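Local coordinates for putative lipoprotein YcdA (PDB 4R4G) that is of unknown function but is probably a lipid-attached cell-membrane protein that joins an Ig-like N-terminal domain to an alpha/beta C-terminal domain, at residues K20-T25 and F127-K132; L41-A46 and Y108-T113; D61-L64 and T69-S72; V102-Q107 and K135-A140. All coordinates share one frame; numbering follows the deposited sequence.

How the contacts relate
Contacts 1 and 2 form part of the buried interior of the Ig-like domain, whereas contacts 3 and 4 lie at its surface. Contacts 1 and 2 both span the two facing sheets: strands 16-25 and 39-48 are neighbours in one, 107-112 and 125-130 in the other. Contact 2 is wholly apolar, while contact 1 adds a tyrosine hydrogen bond at the sandwich end. Contact 3 stays within a single sheet, a hairpin at its border held by backbone and water. Contact 4 brings the helix after strand 125-130 against the 102-107 loop through a lysine methylene, and meets contact 1 where Y24 bonds G105.

Contact 1 (K20-T25 and F127-K132)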
loop_
_atom_site.group_PDB
_atom_site.type_symbol
_atom_site.label_atom_id
_atom_site.label_comp_id
_atom_site.label_asym_id
_atom_site.label_seq_id
_atom_site.Cartn_x
_atom_site.Cartn_y
_atom_site.Cartn_z
ATOM N N LYS A 20 0.340 23.208 15.104
ATOM C CA LYS A 20 1.457 22.400 15.569
ATOM C C LYS A 20 2.083 21.558 14.449
ATOM O O LYS A 20 3.306 21.422 14.443
ATOM C CB LYS A 20 1.045 21.527 16.768
ATOM C CG LYS A 20 0.575 22.354 17.965
ATOM C CD LYS A 20 0.854 21.666 19.304
ATOM C CE LYS A 20 0.861 22.660 20.453
ATOM N NZ LYS A 20 0.970 22.009 21.787
ATOM N N ASP A 21 1.290 21.007 13.504
ATOM C CA ASP A 21 1.829 20.176 12.404
ATOM C C ASP A 21 0.913 20.181 11.161
ATOM O O ASP A 21 -0.291 20.390 11.305
ATOM C CB ASP A 21 2.031 18.729 12.897
ATOM C CG ASP A 21 2.828 17.855 11.950
ATOM O OD1 ASP A 21 4.058 18.050 11.861
ATOM O OD2 ASP A 21 2.213 16.993 11.273
ATOM N N VAL A 22 1.481 19.959 9.943
ATOM C CA VAL A 22 0.754 19.896 8.662
ATOM C C VAL A 22 1.356 18.782 7.807
ATOM O O VAL A 22 2.532 18.845 7.431
ATOM C CB VAL A 22 0.704 21.237 7.871
ATOM C CG1 VAL A 22 0.034 21.058 6.516
ATOM C CG2 VAL A 22 -0.011 22.335 8.656
ATOM N N SER A 23 0.546 17.779 7.467
ATOM C CA SER A 23 1.013 16.678 6.644
ATOM C C SER A 23 -0.072 16.175 5.723
ATOM O O SER A 23 -1.256 16.413 5.960
ATOM C CB SER A 23 1.503 15.534 7.526
ATOM O OG SER A 23 0.452 14.993 8.303
ATOM N N TYR A 24 0.344 15.488 4.660
ATOM C CA TYR A 24 -0.542 14.816 3.716
ATOM C C TYR A 24 -0.758 13.401 4.204
ATOM O O TYR A 24 0.179 12.746 4.709
ATOM C CB TYR A 24 0.045 14.799 2.297
ATOM C CG TYR A 24 0.136 16.145 1.622
ATOM C CD1 TYR A 24 -1.013 16.817 1.204
ATOM C CD2 TYR A 24 1.370 16.708 1.309
ATOM C CE1 TYR A 24 -0.934 18.037 0.534
ATOM C CE2 TYR A 24 1.461 17.929 0.638
ATOM C CZ TYR A 24 0.305 18.594 0.258
ATOM O OH TYR A 24 0.381 19.790 -0.405
ATOM N N THR A 25 -1.998 12.937 4.094
ATOM C CA THR A 25 -2.350 11.578 4.489
ATOM C C THR A 25 -3.219 10.968 3.395
ATOM O O THR A 25 -3.743 11.670 2.513
ATOM C CB THR A 25 -3.048 11.521 5.879
ATOM O OG1 THR A 25 -4.284 12.252 5.860
ATOM C CG2 THR A 25 -2.155 11.986 7.036
ATOM N N PHE A 127 -5.003 31.289 8.626
ATOM C CA PHE A 127 -3.613 30.895 8.345
ATOM C C PHE A 127 -3.437 30.453 6.902
ATOM O O PHE A 127 -4.300 29.775 6.359
ATOM C CB PHE A 127 -3.146 29.738 9.249
ATOM C CG PHE A 127 -3.336 29.933 10.732
ATOM C CD1 PHE A 127 -4.551 29.630 11.342
ATOM C CD2 PHE A 127 -2.279 30.348 11.534
ATOM C CE1 PHE A 127 -4.722 29.794 12.722
ATOM C CE2 PHE A 127 -2.453 30.521 12.918
ATOM C CZ PHE A 127 -3.673 30.242 13.503
ATOM N N LYS A 128 -2.296 30.781 6.304
ATOM C CA LYS A 128 -1.956 30.310 4.973
ATOM C C LYS A 128 -1.030 29.121 5.133
ATOM O O LYS A 128 -0.163 29.117 6.019
ATOM C CB LYS A 128 -1.328 31.412 4.120
ATOM C CG LYS A 128 -2.275 32.574 3.872
ATOM C CD LYS A 128 -1.687 33.584 2.952
ATOM C CE LYS A 128 -2.614 34.757 2.706
ATOM N NZ LYS A 128 -1.898 35.828 1.951
ATOM N N ILE A 129 -1.288 28.061 4.344
ATOM C CA ILE A 129 -0.510 26.824 4.317
ATOM C C ILE A 129 0.009 26.620 2.889
ATOM O O ILE A 129 -0.800 26.535 1.960
ATOM C CB ILE A 129 -1.371 25.638 4.802
ATOM C CG1 ILE A 129 -1.738 25.789 6.292
ATOM C CG2 ILE A 129 -0.695 24.306 4.502
ATOM C CD1 ILE A 129 -2.869 24.873 6.797
ATOM N N ASP A 130 1.345 26.593 2.705
ATOM C CA ASP A 130 1.917 26.332 1.383
ATOM C C ASP A 130 2.047 24.821 1.193
ATOM O O ASP A 130 2.862 24.187 1.853
ATOM C CB ASP A 130 3.272 27.031 1.182
ATOM C CG ASP A 130 3.922 26.762 -0.169
ATOM O OD1 ASP A 130 3.267 26.138 -1.037
ATOM O OD2 ASP A 130 5.079 27.190 -0.366
ATOM N N GLY A 131 1.234 24.266 0.303
ATOM C CA GLY A 131 1.246 22.837 0.028
ATOM C C GLY A 131 2.460 22.382 -0.752
ATOM O O GLY A 131 2.777 21.187 -0.755
ATOM N N LYS A 132 3.132 23.339 -1.448
ATOM C CA LYS A 132 4.338 23.104 -2.242
ATOM C C LYS A 132 5.602 23.226 -1.362
ATOM O O LYS A 132 6.710 23.129 -1.889
ATOM C CB LYS A 132 4.408 24.045 -3.467
ATOM C CG LYS A 132 3.871 23.401 -4.745
ATOM C CD LYS A 132 4.452 24.041 -6.003
ATOM C CE LYS A 132 4.730 23.029 -7.103
ATOM N NZ LYS A 132 5.657 23.564 -8.151
#
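The Y24 ring presents its hydroxyl edge to G131, whose carbonyl oxygen lies close to the ring plane; across the contact it is at this edge that the ring is met. The two segments belong to opposite sheets of the Ig-like beta sandwich, so nothing pairs them strand to strand and side chains must span the gap. Y24 OH donates to G131 O at 2.8 Å. The hydroxyl comes in from the flank of the carbonyl, with a C=O...OH angle of 105°, and sits 28° out of the carbonyl plane. The same hydroxyl accepts from G105 N and has a weak bond to Y108 OH, which gathers the turn after strand 125-130 and the 102-107 loop around one phenol oxygen. A phenylalanine in place of Y24 would keep the ring but is likely to leave G131 O and G105 N without this shared mate, loosening the turn and the loop from strand 16-25. Farther back along the strand, V22 and I129 reach for each other tip to tip, V22 CG1 to I129 CG2 at 3.9 Å. Each of these methyls stands opposite its own backbone N across the first side-chain bond (chi1 175° for V22), which directs it at the facing sheet. L41 and I136 also pack on V22. Just before V22, K20 and D21 both face N44 in a classic beta bulge. Past strand 125-130 the chain bends in an Asx turn: K132 N donates to D130 OD1 at 2.8 Å, approaching from above the carboxylate plane.

Contact 2 (L41-A46 and Y108-T113)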
loop_
_atom_site.group_PDB
_atom_site.type_symbol
_atom_site.label_atom_id
_atom_site.label_comp_id
_atom_site.label_asym_id
_atom_site.label_seq_id
_atom_site.Cartn_x
_atom_site.Cartn_y
_atom_site.Cartn_z
ATOM N N LEU A 41 -5.442 16.514 4.041
ATOM C CA LEU A 41 -4.503 17.369 4.754
ATOM C C LEU A 41 -4.783 17.252 6.245
ATOM O O LEU A 41 -5.904 17.525 6.685
ATOM C CB LEU A 41 -4.607 18.819 4.256
ATOM C CG LEU A 41 -3.573 19.818 4.779
ATOM C CD1 LEU A 41 -2.260 19.691 4.031
ATOM C CD2 LEU A 41 -4.095 21.217 4.664
ATOM N N LYS A 42 -3.782 16.769 7.011
ATOM C CA LYS A 42 -3.881 16.593 8.466
ATOM C C LYS A 42 -3.184 17.773 9.116
ATOM O O LYS A 42 -1.961 17.917 9.007
ATOM C CB LYS A 42 -3.280 15.234 8.905
ATOM C CG LYS A 42 -3.430 14.876 10.383
ATOM C CD LYS A 42 -2.917 13.473 10.637
ATOM C CE LYS A 42 -2.517 13.215 12.067
ATOM N NZ LYS A 42 -2.410 11.754 12.353
ATOM N N VAL A 43 -3.979 18.649 9.736
ATOM C CA VAL A 43 -3.524 19.866 10.412
ATOM C C VAL A 43 -3.741 19.678 11.925
ATOM O O VAL A 43 -4.887 19.599 12.364
ATOM C CB VAL A 43 -4.232 21.144 9.866
ATOM C CG1 VAL A 43 -3.603 22.417 10.418
ATOM C CG2 VAL A 43 -4.235 21.172 8.340
ATOM N N ASN A 44 -2.644 19.540 12.703
ATOM C CA ASN A 44 -2.726 19.415 14.161
ATOM C C ASN A 44 -2.717 20.816 14.710
ATOM O O ASN A 44 -1.807 21.583 14.397
ATOM C CB ASN A 44 -1.587 18.554 14.766
ATOM C CG ASN A 44 -1.752 18.314 16.257
ATOM O OD1 ASN A 44 -1.364 19.127 17.111
ATOM N ND2 ASN A 44 -2.392 17.220 16.603
ATOM N N VAL A 45 -3.768 21.177 15.446
ATOM C CA VAL A 45 -3.937 22.510 15.995
ATOM C C VAL A 45 -4.053 22.433 17.508
ATOM O O VAL A 45 -4.320 21.364 18.057
ATOM C CB VAL A 45 -5.165 23.272 15.384
ATOM C CG1 VAL A 45 -5.009 23.490 13.879
ATOM C CG2 VAL A 45 -6.494 22.585 15.716
ATOM N N ALA A 46 -3.895 23.594 18.157
ATOM C CA ALA A 46 -4.050 23.830 19.583
ATOM C C ALA A 46 -4.797 25.113 19.746
ATOM O O ALA A 46 -4.445 26.101 19.097
ATOM C CB ALA A 46 -2.698 23.908 20.257
ATOM N N TYR A 108 -3.305 26.530 0.591
ATOM C CA TYR A 108 -4.429 26.387 1.505
ATOM C C TYR A 108 -4.524 27.567 2.457
ATOM O O TYR A 108 -3.585 28.357 2.599
ATOM C CB TYR A 108 -4.378 25.043 2.275
ATOM C CG TYR A 108 -3.964 23.876 1.395
ATOM C CD1 TYR A 108 -4.784 23.432 0.354
ATOM C CD2 TYR A 108 -2.735 23.245 1.572
ATOM C CE1 TYR A 108 -4.382 22.398 -0.493
ATOM C CE2 TYR A 108 -2.335 22.191 0.746
ATOM C CZ TYR A 108 -3.162 21.773 -0.285
ATOM O OH TYR A 108 -2.764 20.754 -1.110
ATOM N N GLU A 109 -5.722 27.732 3.014
ATOM C CA GLU A 109 -6.060 28.736 3.978
ATOM C C GLU A 109 -6.963 28.092 4.993
ATOM O O GLU A 109 -8.022 27.585 4.635
ATOM C CB GLU A 109 -6.691 29.956 3.324
ATOM C CG GLU A 109 -7.038 31.040 4.334
ATOM C CD GLU A 109 -7.421 32.398 3.784
ATOM O OE1 GLU A 109 -6.510 33.151 3.363
ATOM O OE2 GLU A 109 -8.625 32.740 3.859
ATOM N N LEU A 110 -6.500 28.039 6.253
ATOM C CA LEU A 110 -7.250 27.502 7.369
ATOM C C LEU A 110 -7.854 28.661 8.119
ATOM O O LEU A 110 -7.120 29.580 8.485
ATOM C CB LEU A 110 -6.346 26.654 8.284
ATOM C CG LEU A 110 -7.010 25.992 9.497
ATOM C CD1 LEU A 110 -7.769 24.768 9.094
ATOM C CD2 LEU A 110 -5.981 25.595 10.523
ATOM N N ASN A 111 -9.191 28.639 8.320
ATOM C CA ASN A 111 -9.888 29.688 9.077
ATOM C C ASN A 111 -10.506 29.077 10.306
ATOM O O ASN A 111 -11.016 27.963 10.250
ATOM C CB ASN A 111 -10.956 30.446 8.255
ATOM C CG ASN A 111 -11.618 31.613 9.013
ATOM O OD1 ASN A 111 -11.002 32.663 9.272
ATOM N ND2 ASN A 111 -12.880 31.447 9.417
ATOM N N TYR A 112 -10.411 29.800 11.447
ATOM C CA TYR A 112 -10.968 29.412 12.744
ATOM C C TYR A 112 -11.911 30.487 13.202
ATOM O O TYR A 112 -11.497 31.643 13.299
ATOM C CB TYR A 112 -9.903 29.151 13.814
ATOM C CG TYR A 112 -10.495 28.993 15.205
ATOM C CD1 TYR A 112 -11.317 27.912 15.520
ATOM C CD2 TYR A 112 -10.271 29.948 16.192
ATOM C CE1 TYR A 112 -11.846 27.753 16.804
ATOM C CE2 TYR A 112 -10.825 29.819 17.468
ATOM C CZ TYR A 112 -11.611 28.720 17.772
ATOM O OH TYR A 112 -12.174 28.607 19.028
ATOM N N THR A 113 -13.182 30.112 13.476
ATOM C CA THR A 113 -14.210 31.020 13.974
ATOM C C THR A 113 -14.660 30.461 15.325
ATOM O O THR A 113 -15.358 29.438 15.383
ATOM C CB THR A 113 -15.346 31.260 12.949
ATOM O OG1 THR A 113 -14.812 31.964 11.821
ATOM C CG2 THR A 113 -16.501 32.082 13.528
#
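L110 sends its CD2 methyl across the sandwich to meet two valines of the facing strand, V43 CG1 at 4.0 Å from L110 CD2 and V45 CG1 at 4.1 Å from it. The contact is a piece of the hydrophobic core of the Ig-like fold, in which strand 39-48 of one sheet lies over strand 107-112 of the other. The short strand axes come within 11.0 Å and cross at -40°; the strands run in broadly the same direction, and side chains make all the contacts between them. V43 and L110 meet end to end, whereas V45 passes the leucine at a slant. Holding CG opposite its backbone N (chi1 -179°), L110 extends far enough for one methyl to serve both partners. V45 also packs against F62 and V43 against I19, so neighbouring strands of both sheets close round this point. Farther along, the second apolar meeting joins L41 and Y108. Both branches of L41 meet the phenol ring obliquely, L41 CD2 3.9 Å from Y108 CD2 and L41 CD1 4.1 Å from Y108 CE2. L64 and V102 cover L41 from the adjoining strands, and V102 and I129 touch the tyrosine as well. The ring is thus embedded in the core while its polar tip reaches the end of the sandwich. There Y108 OH is hydrogen-bonded to D103 O and K106 N of the loop before its strand.

Contact 3 (D61-L64 and T69-S72); sequences DFTL and TKMS
L64 and M71, a selenomethionine, meet through their backbones in the beta hairpin of strands 62-66 and 69-71, at the border of one sheet of the Ig-like domain. The firm part of the contact is a nearly straight bond: M71 N donates to L64 O at 2.8 Å, with an N-H...O angle of 176° and the donor 16° out of the carbonyl plane. Here L64 is turned into the sandwich, where its side chain packs on Y108, L110, F100 and V102. M71 starts out on that same side, but its chain bends at chi2 and chi3 and carries its end away to D103 and Q38. Beside the direct bond the strands splay, their short axes 123° apart, and a water molecule bridges them: it accepts from L64 N at 3.0 Å and donates to M71 O. The outer side is looser and open to solvent. There the extended chain of K70 slants over T63 without any polar bond between the two, and the closest approach of these side chains is methyl to methylene, T63 CG2 to K70 CE at 3.9 Å.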
loop_
_atom_site.group_PDB
_atom_site.type_symbol
_atom_site.label_atom_id
_atom_site.label_comp_id
_atom_site.label_asym_id
_atom_site.label_seq_id
_atom_site.Cartn_x
_atom_site.Cartn_y
_atom_site.Cartn_z
ATOM N N ASP A 61 -15.519 24.390 13.645
ATOM C CA ASP A 61 -15.118 25.795 13.769
ATOM C C ASP A 61 -14.012 26.116 12.776
ATOM O O ASP A 61 -13.613 27.280 12.632
ATOM C CB ASP A 61 -14.642 26.122 15.201
ATOM C CG ASP A 61 -15.648 25.809 16.273
ATOM O OD1 ASP A 61 -16.863 25.794 15.961
ATOM O OD2 ASP A 61 -15.230 25.586 17.424
ATOM N N PHE A 62 -13.478 25.087 12.109
ATOM C CA PHE A 62 -12.407 25.288 11.135
ATOM C C PHE A 62 -12.884 24.919 9.756
ATOM O O PHE A 62 -13.630 23.952 9.594
ATOM C CB PHE A 62 -11.150 24.464 11.485
ATOM C CG PHE A 62 -10.537 24.715 12.844
ATOM C CD1 PHE A 62 -11.058 24.107 13.985
ATOM C CD2 PHE A 62 -9.412 25.523 12.977
ATOM C CE1 PHE A 62 -10.471 24.303 15.231
ATOM C CE2 PHE A 62 -8.818 25.712 14.226
ATOM C CZ PHE A 62 -9.346 25.090 15.343
ATOM N N THR A 63 -12.459 25.704 8.757
ATOM C CA THR A 63 -12.750 25.478 7.342
ATOM C C THR A 63 -11.447 25.625 6.583
ATOM O O THR A 63 -10.577 26.409 6.985
ATOM C CB THR A 63 -13.850 26.417 6.808
ATOM O OG1 THR A 63 -13.415 27.764 6.941
ATOM C CG2 THR A 63 -15.186 26.243 7.523
ATOM N N LEU A 64 -11.294 24.870 5.501
ATOM C CA LEU A 64 -10.109 25.006 4.681
ATOM C C LEU A 64 -10.491 25.398 3.289
ATOM O O LEU A 64 -11.440 24.851 2.728
ATOM C CB LEU A 64 -9.286 23.702 4.644
ATOM C CG LEU A 64 -7.865 23.842 4.119
ATOM C CD1 LEU A 64 -6.891 24.017 5.244
ATOM C CD2 LEU A 64 -7.486 22.673 3.358
ATOM N N THR A 69 -11.495 28.034 -3.333
ATOM C CA THR A 69 -12.546 27.019 -3.169
ATOM C C THR A 69 -12.520 26.380 -1.787
ATOM O O THR A 69 -11.476 25.892 -1.348
ATOM C CB THR A 69 -12.373 25.912 -4.253
ATOM O OG1 THR A 69 -12.294 26.507 -5.554
ATOM C CG2 THR A 69 -13.477 24.854 -4.218
ATOM N N LYS A 70 -13.689 26.321 -1.139
ATOM C CA LYS A 70 -13.855 25.640 0.141
ATOM C C LYS A 70 -13.729 24.153 -0.092
ATOM O O LYS A 70 -14.305 23.629 -1.057
ATOM C CB LYS A 70 -15.214 25.992 0.777
ATOM C CG LYS A 70 -15.324 25.645 2.258
ATOM C CD LYS A 70 -16.639 26.099 2.866
ATOM C CE LYS A 70 -16.923 25.362 4.150
ATOM N NZ LYS A 70 -18.115 25.901 4.857
HETATM N N MSE A 71 -12.919 23.479 0.743
HETATM C CA MSE A 71 -12.722 22.030 0.668
HETATM C C MSE A 71 -13.564 21.309 1.736
HETATM O O MSE A 71 -13.905 21.879 2.771
HETATM C CB MSE A 71 -11.242 21.662 0.821
HETATM C CG MSE A 71 -10.360 22.175 -0.305
HETATM SE SE MSE A 71 -10.976 21.804 -2.152
HETATM C CE MSE A 71 -10.289 20.096 -2.416
ATOM N N SER A 72 -13.885 20.044 1.486
ATOM C CA SER A 72 -14.653 19.217 2.411
ATOM C C SER A 72 -13.825 18.849 3.622
ATOM O O SER A 72 -12.625 18.587 3.527
ATOM C CB SER A 72 -15.114 17.927 1.727
ATOM O OG SER A 72 -15.844 18.130 0.528
HETATM O O HOH W 1 -13.808 23.251 4.948
#

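Contact 4 (V102-Q107 and K135-A140)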
loop_
_atom_site.group_PDB
_atom_site.type_symbol
_atom_site.label_atom_id
_atom_site.label_comp_id
_atom_site.label_asym_id
_atom_site.label_seq_id
_atom_site.Cartn_x
_atom_site.Cartn_y
_atom_site.Cartn_z
ATOM N N VAL A 102 -8.075 17.537 -0.109
ATOM C CA VAL A 102 -7.243 18.452 -0.902
ATOM C C VAL A 102 -6.550 17.764 -2.092
ATOM O O VAL A 102 -6.251 16.569 -2.063
ATOM C CB VAL A 102 -6.142 19.135 -0.018
ATOM C CG1 VAL A 102 -6.748 20.075 1.010
ATOM C CG2 VAL A 102 -5.208 18.112 0.654
ATOM N N ASP A 103 -6.234 18.576 -3.096
ATOM C CA ASP A 103 -5.412 18.259 -4.253
ATOM C C ASP A 103 -3.983 18.665 -3.830
ATOM O O ASP A 103 -3.773 19.806 -3.427
ATOM C CB ASP A 103 -5.927 19.011 -5.498
ATOM C CG ASP A 103 -7.340 18.620 -5.909
ATOM O OD1 ASP A 103 -7.519 17.497 -6.410
ATOM O OD2 ASP A 103 -8.261 19.465 -5.780
ATOM N N LYS A 104 -3.051 17.703 -3.778
ATOM C CA LYS A 104 -1.652 17.856 -3.324
ATOM C C LYS A 104 -0.968 19.080 -3.936
ATOM O O LYS A 104 -1.132 19.350 -5.134
ATOM C CB LYS A 104 -0.849 16.569 -3.681
ATOM C CG LYS A 104 0.614 16.473 -3.187
ATOM C CD LYS A 104 1.365 15.355 -3.957
ATOM C CE LYS A 104 2.856 15.267 -3.680
ATOM N NZ LYS A 104 3.523 14.181 -4.459
ATOM N N GLY A 105 -0.196 19.772 -3.095
ATOM C CA GLY A 105 0.645 20.901 -3.465
ATOM C C GLY A 105 -0.058 22.185 -3.837
ATOM O O GLY A 105 0.453 22.928 -4.676
ATOM N N LYS A 106 -1.199 22.500 -3.196
ATOM C CA LYS A 106 -1.872 23.751 -3.522
ATOM C C LYS A 106 -1.679 24.783 -2.395
ATOM O O LYS A 106 -0.905 24.543 -1.454
ATOM C CB LYS A 106 -3.357 23.524 -3.849
ATOM C CG LYS A 106 -3.625 22.611 -5.062
ATOM C CD LYS A 106 -3.028 23.069 -6.412
ATOM C CE LYS A 106 -3.386 22.147 -7.569
ATOM N NZ LYS A 106 -2.667 22.505 -8.835
ATOM N N GLN A 107 -2.321 25.952 -2.531
ATOM C CA GLN A 107 -2.233 27.009 -1.528
ATOM C C GLN A 107 -3.474 26.962 -0.661
ATOM O O GLN A 107 -4.578 27.228 -1.136
ATOM C CB GLN A 107 -2.018 28.384 -2.174
ATOM C CG GLN A 107 -0.682 28.500 -2.921
ATOM C CD GLN A 107 0.503 28.012 -2.108
ATOM O OE1 GLN A 107 0.765 28.488 -0.994
ATOM N NE2 GLN A 107 1.229 27.024 -2.638
ATOM N N LYS A 135 9.000 20.349 3.261
ATOM C CA LYS A 135 8.685 19.571 4.470
ATOM C C LYS A 135 7.313 18.853 4.326
ATOM O O LYS A 135 7.238 17.616 4.407
ATOM C CB LYS A 135 8.687 20.465 5.729
ATOM C CG LYS A 135 9.880 21.432 5.878
ATOM C CD LYS A 135 9.642 22.422 7.036
ATOM C CE LYS A 135 10.829 23.290 7.412
ATOM N NZ LYS A 135 10.513 24.212 8.549
ATOM N N ILE A 136 6.249 19.638 4.045
ATOM C CA ILE A 136 4.870 19.159 3.885
ATOM C C ILE A 136 4.778 18.129 2.748
ATOM O O ILE A 136 4.071 17.136 2.910
ATOM C CB ILE A 136 3.857 20.329 3.693
ATOM C CG1 ILE A 136 3.979 21.333 4.856
ATOM C CG2 ILE A 136 2.412 19.813 3.558
ATOM C CD1 ILE A 136 3.289 22.690 4.660
ATOM N N LEU A 137 5.491 18.358 1.627
ATOM C CA LEU A 137 5.500 17.470 0.455
ATOM C C LEU A 137 6.170 16.110 0.749
ATOM O O LEU A 137 5.829 15.104 0.115
ATOM C CB LEU A 137 6.224 18.146 -0.719
ATOM C CG LEU A 137 5.429 19.121 -1.569
ATOM C CD1 LEU A 137 6.343 19.877 -2.467
ATOM C CD2 LEU A 137 4.421 18.396 -2.434
ATOM N N ALA A 138 7.127 16.100 1.703
ATOM C CA ALA A 138 7.869 14.916 2.142
ATOM C C ALA A 138 6.918 13.836 2.660
ATOM O O ALA A 138 7.068 12.649 2.336
ATOM C CB ALA A 138 8.862 15.302 3.237
ATOM N N THR A 139 5.914 14.279 3.436
ATOM C CA THR A 139 4.905 13.449 4.075
ATOM C C THR A 139 4.101 12.680 3.011
ATOM O O THR A 139 3.791 11.515 3.246
ATOM C CB THR A 139 4.043 14.308 5.005
ATOM O OG1 THR A 139 3.274 15.225 4.232
ATOM C CG2 THR A 139 4.877 15.089 6.034
ATOM N N ALA A 140 3.845 13.297 1.829
ATOM C CA ALA A 140 3.092 12.691 0.713
ATOM C C ALA A 140 3.838 11.533 0.014
ATOM O O ALA A 140 3.207 10.641 -0.585
ATOM C CB ALA A 140 2.750 13.753 -0.316
#
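The backbones stay well apart, K104 CA lying 8.1 Å from A140 CA at their nearest, where the irregular loop between strands 93-102 and 107-112 passes the flank of helix 134-141. The gap is bridged by one long side chain. K104 starts with CG opposite its backbone N (chi1 -175°) and continues extended, which carries its aliphatic part across to the helix. Its terminal methylene does the touching: K104 CE lies 3.7 Å from L137 CD2 and also 3.7 Å from A140 CB. L137 and A140 are three residues apart, hence on neighbouring turns of the same helix flank, and both offer methyl groups to the lysine. The leucine crosses the lysine chain at about a right angle. The loop turns at G105, whose positive phi (70°) suits a glycine. K104 meets the helix through its CE methylene rather than through its charge, and no hydrogen bond joins the two segments directly. Polar ties run instead through strand 16-25: Y24, the tyrosine whose hydroxyl holds the loop, also donates from its backbone N to T139 OG1 of the helix. L39 lies against both K104 and A140, and Y24 packs on I136 and A140, so the helix rests on the end of the sandwich as well as on the loop. Helix 134-141 follows the last strand of the Ig-like domain, consistent with its being the first part of the kinked helix that connects this domain to the C-terminal one; the arrangement would then be that of an interdomain linker helix packed on a loop at one end of the beta sandwich.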